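Local coordinates for protein ORF10 (Moritella marina, PDB 6RIW) that probably carries out the condensation step of polyunsaturated fatty acid synthesis, this chain being the ketosynthase-chain length factor didomain of a larger synthase, at residues V148-F153 with A934-K939; D152-H157 with L606-N611; K163-N168 with K954-S959; G187-L192 with V669-E674. All blocks are in the same frame, centred on the assembly; numbering follows the deposited sequence.

Followed from the N terminus, the chain leaves helix 129-148 in a loop that supplies the first partner of three contacts. Interactions 1 and 3 close the two widest circuits, of nearly equal span: 148-153 reaches 934-939, and 163-168 reaches 954-959, both in the tail beyond helix 929-934. Interaction 2 starts from the same loop, sharing Asp-152 and Phe-153 with interaction 1, but closes earlier on the end of helix 597-608. Interaction 4 ties strand 189-193 to helix 668-682; its circuit falls within those of interactions 1 and 3 and crosses that of interaction 2. Interactions 2 and 3 cross, as do 1 and 3. Together they tie the first ketosynthase-like half to the second and to the C-terminal tail.

Interaction 1 of 4, residues V148-F153 with A934-K939; sequences VLHPDF and AQFAGK
Two beta turns dock here, a type I turn from His-150 to Phe-153 and a type II turn from Phe-936 to Lys-939, and a histidine joins them. His-150 NE2 donates to Lys-939 O at 2.9 Å with an N-H...O angle of 155°. On the same ring ND1 accepts from Asp-152 N at 2.9 Å, this donor lying in the ring plane, so both ring nitrogens are used and the imidazole is held against rotation. With CG anti to the backbone N (chi1 -163°), the ring reaches across to the second turn, where Phe-936 O meets its CD2 edge at 3.4 Å. The apolar half belongs to Phe-936: Leu-149 CB stands over the middle of its ring, 4.0 Å from the centroid, a CH-pi contact, while His-150 CB touches its CD2 at 3.7 Å. A leucine in place of His-150 would probably leave Lys-939 O without this donor and Asp-152 N without its acceptor, and loosen the polar tie between the turns. Around this joint, Leu-149 also rests on Ile-932 of helix 929-934, and Phe-936 on Leu-605 of helix 597-608 and on Ile-610 just beyond it.

Interaction 2 of 4, residues D152-H157 with L606-N611; sequences DFQLTH and LQQGIN
The side-chain amide of Gln-608 clasps the backbone on both flanks of Phe-153. Its NE2 donates to Asp-152 O at 3.0 Å, nearly straight at 163° and close to the amide plane, while OE1 receives Gln-154 N at 2.9 Å from above the carbonyl plane, not on a lone pair. The same OE1 also rests 3.6 Å from Phe-153 CD1, the amide turned 71° to that ring. An extended chain beyond CG brings the amide to the loop, and the NE2 of Gln-608 has a second acceptor in Asn-942 O, which helps fix its rotation. The side chain of Gln-154 crosses that of Gln-608 at about a right angle, Gln-154 CB 3.9 Å from Gln-608 NE2; the OE1 of Gln-154 is taken by Val-944 N. Farther along, the methyl CG2 of Thr-156 touches Gln-607 OE1 at 4.1 Å, and that oxygen is held by Asn-945 N. What presents Gln-608 to the loop is the end of helix 597-608, where Gly-609 leaves helical geometry with positive phi. Its backbone bond back to Leu-606 O is part of a Schellman motif, a classic helix C-terminal ending, here joining the second ketosynthase-like half to a loop of the first.

Interaction 3 of 4, residues K163-N168 with K954-S959; sequences KTHADN and KPQGIS
Loop 163-168 tightens into a 3-10 turn at Ala-166, whose CA comes within 7.3 Å of Gln-956 CA on the irregular tail 954-959. Asn-168 N bonded to His-165 O at 2.9 Å closes that turn. Across the gap, Gln-956 offers an extended side chain whose amide brackets the His-165 backbone. NE2 donates to Thr-164 O at 2.9 Å, nearly along the C=O axis, though the oxygen is tilted from the amide plane. OE1 in return accepts from Ala-166 N, also at 2.9 Å, and touches the methyl CB of the same alanine. One donor and one acceptor of the amide thus fix its orientation. Ile-958 adds the apolar part: its CD1 comes over one face of the His-165 imidazole, 3.4 Å from NE2, and its CG2 lies 3.9 Å from CE1. The CG1 of Ile-958 meanwhile meets Ala-166 CB. The imidazole is steadied from its other nitrogen, since ND1 accepts from Asp-167 N at 3.0 Å within the ring plane. NE2, buried under the isoleucine, has no polar partner in the model. Tyr-82 packs edge-to-face with His-165, and helix 129-148 supplies Leu-132 against both Thr-164 and Gln-956. The tail is tied to the second half through His-707, whose ND1 takes Gln-956 N, while Asp-167 forms a salt bridge with Arg-873 in the loop between strands 865-870 and 876-884.

Interaction 4 of 4, residues G187-L192 with V669-E674; sequences GSHFAL and VYRCVE
Arg-671 NH2, pressed to within 3.4 Å of Ser-188 CB, serves two acceptors at once. One is Glu-674 OE1 at 3.1 Å, a salt bridge one helical turn along, lying in the guanidinium plane and using the syn lone pair of that oxygen. The other is a water, also at that edge, which is in turn 2.9 Å from Ser-188 OG and so links strand and helix. Ser-188 OG lies 3.2 Å from Glu-674 OE2 as well, a bond that remains uncertain because the hydroxyl proton has another possible acceptor. A bend at chi2 (-70°) carries the arginine obliquely across the start of the strand, its flat face against the backbone: His-189 N sits over the guanidinium centre, 3.8 Å from CZ. His-189 O comes within 3.2 Å of NE, but the angle is too poor for a hydrogen bond. At the far end NH1 lies over one face of the His-189 imidazole, 3.7 Å from its NE2, the two planes 48° apart; Phe-770 adds a cation-pi contact to the arginine. Replacing Arg-671 by a methionine would probably leave the buried carboxylate of Glu-674 without its countercharge and the bridging water without a donor. Helix 668-682 follows strand 659-663, which pairs antiparallel with strand 189-193. Strand pairing of this kind joins the two subunits of dimeric ketosynthases of the thiolase fold, and here it probably unites ketosynthase and chain length factor as a pseudodimer within one chain.

Interaction 1 of 4, residues V148-F153 with A934-K939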
loop_
_atom_site.group_PDB
_atom_site.type_symbol
_atom_site.label_atom_id
_atom_site.label_comp_id
_atom_site.label_asym_id
_atom_site.label_seq_id
_atom_site.Cartn_x
_atom_site.Cartn_y
_atom_site.Cartn_z
ATOM N N VAL A 148 0.823 -4.603 -39.460
ATOM C CA VAL A 148 0.318 -3.404 -40.120
ATOM C C VAL A 148 1.345 -2.824 -41.091
ATOM O O VAL A 148 1.008 -2.464 -42.225
ATOM C CB VAL A 148 -0.107 -2.365 -39.062
ATOM C CG1 VAL A 148 -0.398 -1.036 -39.704
ATOM C CG2 VAL A 148 -1.346 -2.857 -38.311
ATOM N N LEU A 149 2.606 -2.735 -40.667
ATOM C CA LEU A 149 3.616 -1.915 -41.337
ATOM C C LEU A 149 4.587 -2.718 -42.189
ATOM O O LEU A 149 4.839 -2.362 -43.346
ATOM C CB LEU A 149 4.412 -1.113 -40.300
ATOM C CG LEU A 149 3.596 -0.166 -39.413
ATOM C CD1 LEU A 149 4.471 0.424 -38.300
ATOM C CD2 LEU A 149 2.977 0.932 -40.258
ATOM N N HIS A 150 5.134 -3.790 -41.643
ATOM C CA HIS A 150 6.287 -4.443 -42.229
ATOM C C HIS A 150 6.640 -5.642 -41.368
ATOM O O HIS A 150 6.749 -5.504 -40.137
ATOM C CB HIS A 150 7.463 -3.456 -42.316
ATOM C CG HIS A 150 8.549 -3.885 -43.249
ATOM N ND1 HIS A 150 9.276 -5.043 -43.063
ATOM C CD2 HIS A 150 9.052 -3.296 -44.364
ATOM C CE1 HIS A 150 10.171 -5.158 -44.028
ATOM N NE2 HIS A 150 10.052 -4.113 -44.832
ATOM N N PRO A 151 6.808 -6.825 -41.968
ATOM C CA PRO A 151 7.165 -8.016 -41.186
ATOM C C PRO A 151 8.467 -7.872 -40.423
ATOM O O PRO A 151 8.682 -8.601 -39.447
ATOM C CB PRO A 151 7.266 -9.117 -42.247
ATOM C CG PRO A 151 7.496 -8.389 -43.533
ATOM C CD PRO A 151 6.727 -7.112 -43.412
ATOM N N ASP A 152 9.337 -6.954 -40.826
ATOM C CA ASP A 152 10.606 -6.736 -40.141
ATOM C C ASP A 152 10.568 -5.541 -39.197
ATOM O O ASP A 152 11.614 -5.144 -38.673
ATOM C CB ASP A 152 11.727 -6.568 -41.174
ATOM C CG ASP A 152 11.910 -7.814 -42.042
ATOM O OD1 ASP A 152 11.779 -8.954 -41.522
ATOM O OD2 ASP A 152 12.178 -7.655 -43.253
ATOM N N PHE A 153 9.402 -4.934 -38.984
ATOM C CA PHE A 153 9.303 -3.909 -37.956
ATOM C C PHE A 153 9.703 -4.486 -36.599
ATOM O O PHE A 153 9.369 -5.628 -36.273
ATOM C CB PHE A 153 7.884 -3.348 -37.869
ATOM C CG PHE A 153 7.726 -2.344 -36.767
ATOM C CD1 PHE A 153 8.002 -1.007 -36.992
ATOM C CD2 PHE A 153 7.356 -2.740 -35.489
ATOM C CE1 PHE A 153 7.892 -0.079 -35.974
ATOM C CE2 PHE A 153 7.252 -1.802 -34.466
ATOM C CZ PHE A 153 7.518 -0.479 -34.717
ATOM N N ALA A 934 2.656 2.814 -46.986
ATOM C CA ALA A 934 3.352 2.959 -48.265
ATOM C C ALA A 934 4.779 3.451 -48.085
ATOM O O ALA A 934 5.641 3.184 -48.927
ATOM C CB ALA A 934 2.584 3.925 -49.166
ATOM N N GLN A 935 5.046 4.187 -47.013
ATOM C CA GLN A 935 6.407 4.555 -46.656
ATOM C C GLN A 935 7.238 3.367 -46.181
ATOM O O GLN A 935 8.456 3.506 -46.011
ATOM C CB GLN A 935 6.367 5.617 -45.568
ATOM C CG GLN A 935 5.946 6.971 -46.069
ATOM C CD GLN A 935 7.114 7.723 -46.639
ATOM O OE1 GLN A 935 7.372 7.668 -47.838
ATOM N NE2 GLN A 935 7.854 8.412 -45.774
ATOM N N PHE A 936 6.605 2.223 -45.931
ATOM C CA PHE A 936 7.293 1.012 -45.511
ATOM C C PHE A 936 7.402 -0.013 -46.631
ATOM O O PHE A 936 8.285 -0.873 -46.577
ATOM C CB PHE A 936 6.554 0.359 -44.323
ATOM C CG PHE A 936 6.971 0.874 -42.956
ATOM C CD1 PHE A 936 6.325 1.948 -42.375
ATOM C CD2 PHE A 936 7.981 0.241 -42.239
ATOM C CE1 PHE A 936 6.694 2.416 -41.129
ATOM C CE2 PHE A 936 8.349 0.688 -40.972
ATOM C CZ PHE A 936 7.706 1.778 -40.413
ATOM N N ALA A 937 6.536 0.070 -47.640
ATOM C CA ALA A 937 6.396 -0.994 -48.628
ATOM C C ALA A 937 7.710 -1.269 -49.350
ATOM O O ALA A 937 8.366 -0.347 -49.845
ATOM C CB ALA A 937 5.311 -0.620 -49.641
ATOM N N GLY A 938 8.094 -2.545 -49.393
ATOM C CA GLY A 938 9.262 -3.000 -50.129
ATOM C C GLY A 938 10.608 -2.538 -49.607
ATOM O O GLY A 938 11.620 -2.822 -50.246
ATOM N N LYS A 939 10.665 -1.848 -48.468
ATOM C CA LYS A 939 11.924 -1.313 -47.962
ATOM C C LYS A 939 12.713 -2.363 -47.181
ATOM O O LYS A 939 12.153 -3.316 -46.633
ATOM C CB LYS A 939 11.673 -0.093 -47.075
ATOM C CG LYS A 939 10.850 0.989 -47.740
ATOM C CD LYS A 939 11.719 1.915 -48.580
ATOM C CE LYS A 939 11.064 3.291 -48.760
ATOM N NZ LYS A 939 11.252 4.163 -47.554
#

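Interaction 2 of 4, residues D152-H157 with L606-N611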
loop_
_atom_site.group_PDB
_atom_site.type_symbol
_atom_site.label_atom_id
_atom_site.label_comp_id
_atom_site.label_asym_id
_atom_site.label_seq_id
_atom_site.Cartn_x
_atom_site.Cartn_y
_atom_site.Cartn_z
ATOM N N ASP A 152 9.337 -6.954 -40.826
ATOM C CA ASP A 152 10.606 -6.736 -40.141
ATOM C C ASP A 152 10.568 -5.541 -39.197
ATOM O O ASP A 152 11.614 -5.144 -38.673
ATOM C CB ASP A 152 11.727 -6.568 -41.174
ATOM C CG ASP A 152 11.910 -7.814 -42.042
ATOM O OD1 ASP A 152 11.779 -8.954 -41.522
ATOM O OD2 ASP A 152 12.178 -7.655 -43.253
ATOM N N PHE A 153 9.402 -4.934 -38.984
ATOM C CA PHE A 153 9.303 -3.909 -37.956
ATOM C C PHE A 153 9.703 -4.486 -36.599
ATOM O O PHE A 153 9.369 -5.628 -36.273
ATOM C CB PHE A 153 7.884 -3.348 -37.869
ATOM C CG PHE A 153 7.726 -2.344 -36.767
ATOM C CD1 PHE A 153 8.002 -1.007 -36.992
ATOM C CD2 PHE A 153 7.356 -2.740 -35.489
ATOM C CE1 PHE A 153 7.892 -0.079 -35.974
ATOM C CE2 PHE A 153 7.252 -1.802 -34.466
ATOM C CZ PHE A 153 7.518 -0.479 -34.717
ATOM N N GLN A 154 10.426 -3.692 -35.808
ATOM C CA GLN A 154 10.823 -4.090 -34.460
ATOM C C GLN A 154 10.600 -2.933 -33.505
ATOM O O GLN A 154 11.110 -1.834 -33.726
ATOM C CB GLN A 154 12.298 -4.489 -34.385
ATOM C CG GLN A 154 12.677 -5.780 -35.038
ATOM C CD GLN A 154 14.162 -5.994 -34.881
ATOM O OE1 GLN A 154 14.962 -5.186 -35.346
ATOM N NE2 GLN A 154 14.538 -7.046 -34.189
ATOM N N LEU A 155 9.844 -3.176 -32.444
ATOM C CA LEU A 155 9.723 -2.190 -31.384
ATOM C C LEU A 155 10.945 -2.240 -30.473
ATOM O O LEU A 155 11.493 -3.314 -30.200
ATOM C CB LEU A 155 8.451 -2.453 -30.578
ATOM C CG LEU A 155 8.063 -1.431 -29.512
ATOM C CD1 LEU A 155 7.709 -0.105 -30.142
ATOM C CD2 LEU A 155 6.854 -2.009 -28.759
ATOM N N THR A 156 11.367 -1.077 -29.989
ATOM C CA THR A 156 12.468 -1.046 -29.034
ATOM C C THR A 156 11.954 -1.269 -27.610
ATOM O O THR A 156 10.805 -0.952 -27.289
ATOM C CB THR A 156 13.241 0.274 -29.119
ATOM O OG1 THR A 156 12.381 1.364 -28.779
ATOM C CG2 THR A 156 13.794 0.487 -30.542
ATOM N N HIS A 157 12.816 -1.835 -26.759
ATOM C CA HIS A 157 12.472 -1.993 -25.346
ATOM C C HIS A 157 12.271 -0.627 -24.669
ATOM O O HIS A 157 12.893 0.377 -25.032
ATOM C CB HIS A 157 13.563 -2.820 -24.639
ATOM C CG HIS A 157 13.089 -3.555 -23.421
ATOM N ND1 HIS A 157 12.404 -4.745 -23.488
ATOM C CD2 HIS A 157 13.220 -3.272 -22.105
ATOM C CE1 HIS A 157 12.129 -5.166 -22.268
ATOM N NE2 HIS A 157 12.613 -4.288 -21.409
ATOM N N LEU A 606 13.438 5.730 -36.164
ATOM C CA LEU A 606 14.780 6.229 -36.438
ATOM C C LEU A 606 15.729 5.084 -36.753
ATOM O O LEU A 606 16.375 5.059 -37.808
ATOM C CB LEU A 606 15.277 7.036 -35.230
ATOM C CG LEU A 606 16.401 8.036 -35.500
ATOM C CD1 LEU A 606 15.955 9.044 -36.532
ATOM C CD2 LEU A 606 16.785 8.715 -34.202
ATOM N N GLN A 607 15.831 4.117 -35.845
ATOM C CA GLN A 607 16.853 3.099 -36.008
ATOM C C GLN A 607 16.601 2.241 -37.230
ATOM O O GLN A 607 17.562 1.793 -37.866
ATOM C CB GLN A 607 16.956 2.237 -34.754
ATOM C CG GLN A 607 17.630 2.989 -33.613
ATOM C CD GLN A 607 17.493 2.295 -32.290
ATOM O OE1 GLN A 607 17.453 1.067 -32.212
ATOM N NE2 GLN A 607 17.443 3.084 -31.223
ATOM N N GLN A 608 15.329 2.015 -37.595
ATOM C CA GLN A 608 15.074 1.119 -38.711
ATOM C C GLN A 608 15.164 1.822 -40.057
ATOM O O GLN A 608 15.141 1.143 -41.088
ATOM C CB GLN A 608 13.705 0.447 -38.559
ATOM C CG GLN A 608 13.667 -0.487 -37.328
ATOM C CD GLN A 608 12.711 -1.655 -37.514
ATOM O OE1 GLN A 608 11.514 -1.485 -37.391
ATOM N NE2 GLN A 608 13.244 -2.847 -37.784
ATOM N N GLY A 609 15.250 3.145 -40.063
ATOM C CA GLY A 609 15.528 3.886 -41.273
ATOM C C GLY A 609 14.317 4.421 -41.992
ATOM O O GLY A 609 14.421 4.764 -43.176
ATOM N N ILE A 610 13.174 4.519 -41.323
ATOM C CA ILE A 610 11.943 4.989 -41.953
ATOM C C ILE A 610 11.653 6.386 -41.428
ATOM O O ILE A 610 11.321 6.565 -40.246
ATOM C CB ILE A 610 10.773 4.039 -41.692
ATOM C CG1 ILE A 610 11.103 2.654 -42.244
ATOM C CG2 ILE A 610 9.490 4.600 -42.322
ATOM C CD1 ILE A 610 11.274 2.590 -43.766
ATOM N N ASN A 611 11.773 7.380 -42.301
ATOM C CA ASN A 611 11.671 8.785 -41.919
ATOM C C ASN A 611 10.238 9.226 -42.195
ATOM O O ASN A 611 9.913 9.676 -43.290
ATOM C CB ASN A 611 12.688 9.640 -42.685
ATOM C CG ASN A 611 12.570 11.135 -42.366
ATOM O OD1 ASN A 611 12.226 11.525 -41.242
ATOM N ND2 ASN A 611 12.876 11.980 -43.355
#

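Interaction 3 of 4, residues K163-N168 with K954-S959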
loop_
_atom_site.group_PDB
_atom_site.type_symbol
_atom_site.label_atom_id
_atom_site.label_comp_id
_atom_site.label_asym_id
_atom_site.label_seq_id
_atom_site.Cartn_x
_atom_site.Cartn_y
_atom_site.Cartn_z
ATOM N N LYS A 163 17.822 -7.951 -16.041
ATOM C CA LYS A 163 17.316 -9.141 -15.379
ATOM C C LYS A 163 16.806 -8.758 -14.000
ATOM O O LYS A 163 17.508 -8.096 -13.228
ATOM C CB LYS A 163 18.408 -10.210 -15.279
ATOM C CG LYS A 163 18.722 -10.850 -16.617
ATOM C CD LYS A 163 20.006 -11.669 -16.575
ATOM C CE LYS A 163 19.925 -12.849 -17.546
ATOM N NZ LYS A 163 21.233 -13.555 -17.651
ATOM N N THR A 164 15.567 -9.143 -13.701
ATOM C CA THR A 164 14.881 -8.630 -12.523
ATOM C C THR A 164 14.228 -9.772 -11.761
ATOM O O THR A 164 13.458 -10.549 -12.340
ATOM C CB THR A 164 13.844 -7.574 -12.939
ATOM O OG1 THR A 164 14.520 -6.519 -13.634
ATOM C CG2 THR A 164 13.137 -7.001 -11.724
ATOM N N HIS A 165 14.565 -9.886 -10.470
ATOM C CA HIS A 165 13.989 -10.912 -9.603
ATOM C C HIS A 165 12.502 -10.654 -9.389
ATOM O O HIS A 165 12.087 -9.524 -9.094
ATOM C CB HIS A 165 14.710 -10.915 -8.249
ATOM C CG HIS A 165 14.475 -12.144 -7.413
ATOM N ND1 HIS A 165 13.295 -12.368 -6.731
ATOM C CD2 HIS A 165 15.293 -13.183 -7.102
ATOM C CE1 HIS A 165 13.382 -13.507 -6.063
ATOM N NE2 HIS A 165 14.587 -14.019 -6.263
ATOM N N ALA A 166 11.712 -11.724 -9.497
ATOM C CA ALA A 166 10.254 -11.640 -9.351
ATOM C C ALA A 166 9.805 -10.961 -8.061
ATOM O O ALA A 166 8.726 -10.348 -8.030
ATOM C CB ALA A 166 9.656 -13.050 -9.410
ATOM N N ASP A 167 10.579 -11.071 -6.979
ATOM C CA ASP A 167 10.158 -10.442 -5.721
ATOM C C ASP A 167 10.018 -8.924 -5.860
ATOM O O ASP A 167 9.369 -8.288 -5.026
ATOM C CB ASP A 167 11.156 -10.767 -4.589
ATOM C CG ASP A 167 10.992 -12.187 -4.006
ATOM O OD1 ASP A 167 10.007 -12.899 -4.327
ATOM O OD2 ASP A 167 11.875 -12.598 -3.208
ATOM N N ASN A 168 10.635 -8.318 -6.879
ATOM C CA ASN A 168 10.446 -6.901 -7.143
ATOM C C ASN A 168 9.014 -6.544 -7.556
ATOM O O ASN A 168 8.667 -5.361 -7.565
ATOM C CB ASN A 168 11.438 -6.459 -8.216
ATOM C CG ASN A 168 12.853 -6.351 -7.665
ATOM O OD1 ASN A 168 13.103 -5.558 -6.757
ATOM N ND2 ASN A 168 13.771 -7.174 -8.176
ATOM N N LYS A 954 9.934 -15.457 -18.454
ATOM C CA LYS A 954 10.102 -16.886 -18.266
ATOM C C LYS A 954 9.980 -17.227 -16.780
ATOM O O LYS A 954 10.641 -16.579 -15.949
ATOM C CB LYS A 954 11.469 -17.306 -18.795
ATOM C CG LYS A 954 11.816 -18.758 -18.511
ATOM C CD LYS A 954 13.225 -19.074 -19.039
ATOM C CE LYS A 954 13.450 -20.574 -19.200
ATOM N NZ LYS A 954 14.011 -21.169 -17.965
ATOM N N PRO A 955 9.159 -18.215 -16.405
ATOM C CA PRO A 955 9.050 -18.607 -14.986
ATOM C C PRO A 955 10.406 -18.808 -14.317
ATOM O O PRO A 955 11.225 -19.628 -14.761
ATOM C CB PRO A 955 8.238 -19.908 -15.043
ATOM C CG PRO A 955 7.371 -19.752 -16.295
ATOM C CD PRO A 955 8.238 -18.974 -17.276
ATOM N N GLN A 956 10.658 -18.039 -13.254
ATOM C CA GLN A 956 12.003 -17.921 -12.689
ATOM C C GLN A 956 12.388 -19.053 -11.743
ATOM O O GLN A 956 13.570 -19.163 -11.398
ATOM C CB GLN A 956 12.151 -16.573 -11.966
ATOM C CG GLN A 956 12.179 -15.419 -12.952
ATOM C CD GLN A 956 12.303 -14.059 -12.277
ATOM O OE1 GLN A 956 12.675 -13.956 -11.114
ATOM N NE2 GLN A 956 12.012 -13.003 -13.029
ATOM N N GLY A 957 11.447 -19.891 -11.320
ATOM C CA GLY A 957 11.762 -20.961 -10.381
ATOM C C GLY A 957 12.205 -20.492 -9.013
ATOM O O GLY A 957 13.153 -21.058 -8.450
ATOM N N ILE A 958 11.547 -19.468 -8.462
ATOM C CA ILE A 958 11.967 -18.907 -7.182
ATOM C C ILE A 958 11.631 -19.896 -6.081
ATOM O O ILE A 958 10.509 -20.404 -6.006
ATOM C CB ILE A 958 11.282 -17.557 -6.913
ATOM C CG1 ILE A 958 11.571 -16.555 -8.036
ATOM C CG2 ILE A 958 11.732 -16.989 -5.563
ATOM C CD1 ILE A 958 13.050 -16.249 -8.259
ATOM N N SER A 959 12.595 -20.163 -5.209
ATOM C CA SER A 959 12.360 -21.115 -4.132
ATOM C C SER A 959 11.494 -20.494 -3.037
ATOM O O SER A 959 11.504 -19.277 -2.804
ATOM C CB SER A 959 13.684 -21.563 -3.527
ATOM O OG SER A 959 14.340 -20.412 -3.003
#

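Interaction 4 of 4, residues G187-L192 with V669-E674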
loop_
_atom_site.group_PDB
_atom_site.type_symbol
_atom_site.label_atom_id
_atom_site.label_comp_id
_atom_site.label_asym_id
_atom_site.label_seq_id
_atom_site.Cartn_x
_atom_site.Cartn_y
_atom_site.Cartn_z
ATOM N N GLY A 187 8.599 -10.016 15.771
ATOM C CA GLY A 187 7.279 -9.517 16.094
ATOM C C GLY A 187 6.433 -9.283 14.845
ATOM O O GLY A 187 6.747 -9.747 13.751
ATOM N N SER A 188 5.314 -8.587 15.038
ATOM C CA SER A 188 4.360 -8.364 13.948
ATOM C C SER A 188 4.934 -7.410 12.910
ATOM O O SER A 188 5.734 -6.525 13.224
ATOM C CB SER A 188 3.046 -7.781 14.477
ATOM O OG SER A 188 2.507 -8.579 15.503
ATOM N N HIS A 189 4.498 -7.574 11.662
ATOM C CA HIS A 189 4.956 -6.685 10.606
ATOM C C HIS A 189 3.896 -6.583 9.523
ATOM O O HIS A 189 3.239 -7.576 9.196
ATOM C CB HIS A 189 6.298 -7.129 9.995
ATOM C CG HIS A 189 6.388 -8.588 9.655
ATOM N ND1 HIS A 189 6.143 -9.077 8.392
ATOM C CD2 HIS A 189 6.759 -9.653 10.404
ATOM C CE1 HIS A 189 6.327 -10.385 8.380
ATOM N NE2 HIS A 189 6.703 -10.763 9.592
ATOM N N PHE A 190 3.718 -5.369 9.001
ATOM C CA PHE A 190 2.898 -5.126 7.821
ATOM C C PHE A 190 3.266 -3.758 7.266
ATOM O O PHE A 190 3.962 -2.971 7.909
ATOM C CB PHE A 190 1.393 -5.228 8.117
ATOM C CG PHE A 190 0.876 -4.256 9.174
ATOM C CD1 PHE A 190 0.907 -4.592 10.523
ATOM C CD2 PHE A 190 0.311 -3.038 8.798
ATOM C CE1 PHE A 190 0.402 -3.685 11.505
ATOM C CE2 PHE A 190 -0.211 -2.148 9.745
ATOM C CZ PHE A 190 -0.163 -2.470 11.102
ATOM N N ALA A 191 2.835 -3.513 6.035
ATOM C CA ALA A 191 2.903 -2.195 5.420
ATOM C C ALA A 191 1.507 -1.588 5.402
ATOM O O ALA A 191 0.495 -2.301 5.445
ATOM C CB ALA A 191 3.461 -2.277 3.997
ATOM N N LEU A 192 1.453 -0.260 5.347
ATOM C CA LEU A 192 0.173 0.431 5.239
ATOM C C LEU A 192 0.313 1.600 4.278
ATOM O O LEU A 192 1.423 2.053 3.980
ATOM C CB LEU A 192 -0.335 0.924 6.612
ATOM C CG LEU A 192 0.477 1.991 7.357
ATOM C CD1 LEU A 192 0.192 3.426 6.881
ATOM C CD2 LEU A 192 0.175 1.915 8.855
ATOM N N VAL A 669 -5.096 -10.034 5.111
ATOM C CA VAL A 669 -6.358 -9.995 5.854
ATOM C C VAL A 669 -6.147 -10.374 7.316
ATOM O O VAL A 669 -6.752 -9.777 8.215
ATOM C CB VAL A 669 -7.408 -10.904 5.191
ATOM C CG1 VAL A 669 -8.643 -11.067 6.126
ATOM C CG2 VAL A 669 -7.854 -10.324 3.843
ATOM N N TYR A 670 -5.301 -11.373 7.588
ATOM C CA TYR A 670 -5.082 -11.760 8.980
ATOM C C TYR A 670 -4.344 -10.672 9.762
ATOM O O TYR A 670 -4.623 -10.473 10.949
ATOM C CB TYR A 670 -4.339 -13.111 9.027
ATOM C CG TYR A 670 -5.065 -14.225 8.279
ATOM C CD1 TYR A 670 -6.451 -14.278 8.248
ATOM C CD2 TYR A 670 -4.363 -15.210 7.587
ATOM C CE1 TYR A 670 -7.131 -15.291 7.557
ATOM C CE2 TYR A 670 -5.039 -16.230 6.892
ATOM C CZ TYR A 670 -6.413 -16.262 6.890
ATOM O OH TYR A 670 -7.068 -17.272 6.202
ATOM N N ARG A 671 -3.431 -9.929 9.125
ATOM C CA ARG A 671 -2.868 -8.765 9.810
ATOM C C ARG A 671 -3.929 -7.693 10.080
ATOM O O ARG A 671 -3.833 -6.979 11.087
ATOM C CB ARG A 671 -1.700 -8.169 9.019
ATOM C CG ARG A 671 -0.451 -9.076 8.944
ATOM C CD ARG A 671 0.284 -9.225 10.293
ATOM N NE ARG A 671 1.488 -10.056 10.153
ATOM C CZ ARG A 671 2.209 -10.516 11.179
ATOM N NH1 ARG A 671 3.292 -11.260 10.949
ATOM N NH2 ARG A 671 1.858 -10.228 12.435
ATOM N N CYS A 672 -4.926 -7.546 9.199
ATOM C CA CYS A 672 -6.029 -6.616 9.473
ATOM C C CYS A 672 -6.844 -7.060 10.675
ATOM O O CYS A 672 -7.317 -6.225 11.463
ATOM C CB CYS A 672 -6.959 -6.504 8.259
ATOM S SG CYS A 672 -6.275 -5.574 6.869
ATOM N N VAL A 673 -7.092 -8.363 10.798
ATOM C CA VAL A 673 -7.826 -8.855 11.965
ATOM C C VAL A 673 -7.078 -8.493 13.246
ATOM O O VAL A 673 -7.662 -7.996 14.219
ATOM C CB VAL A 673 -8.053 -10.370 11.831
ATOM C CG1 VAL A 673 -8.662 -10.952 13.110
ATOM C CG2 VAL A 673 -8.934 -10.679 10.595
ATOM N N GLU A 674 -5.759 -8.738 13.260
ATOM C CA GLU A 674 -4.916 -8.376 14.399
ATOM C C GLU A 674 -4.953 -6.879 14.666
ATOM O O GLU A 674 -5.071 -6.444 15.821
ATOM C CB GLU A 674 -3.479 -8.824 14.138
ATOM C CG GLU A 674 -2.445 -8.368 15.183
ATOM C CD GLU A 674 -1.039 -8.936 14.890
ATOM O OE1 GLU A 674 -0.489 -8.728 13.770
ATOM O OE2 GLU A 674 -0.497 -9.612 15.781
HETATM O O HOH W 1 3.237 -11.290 15.010
#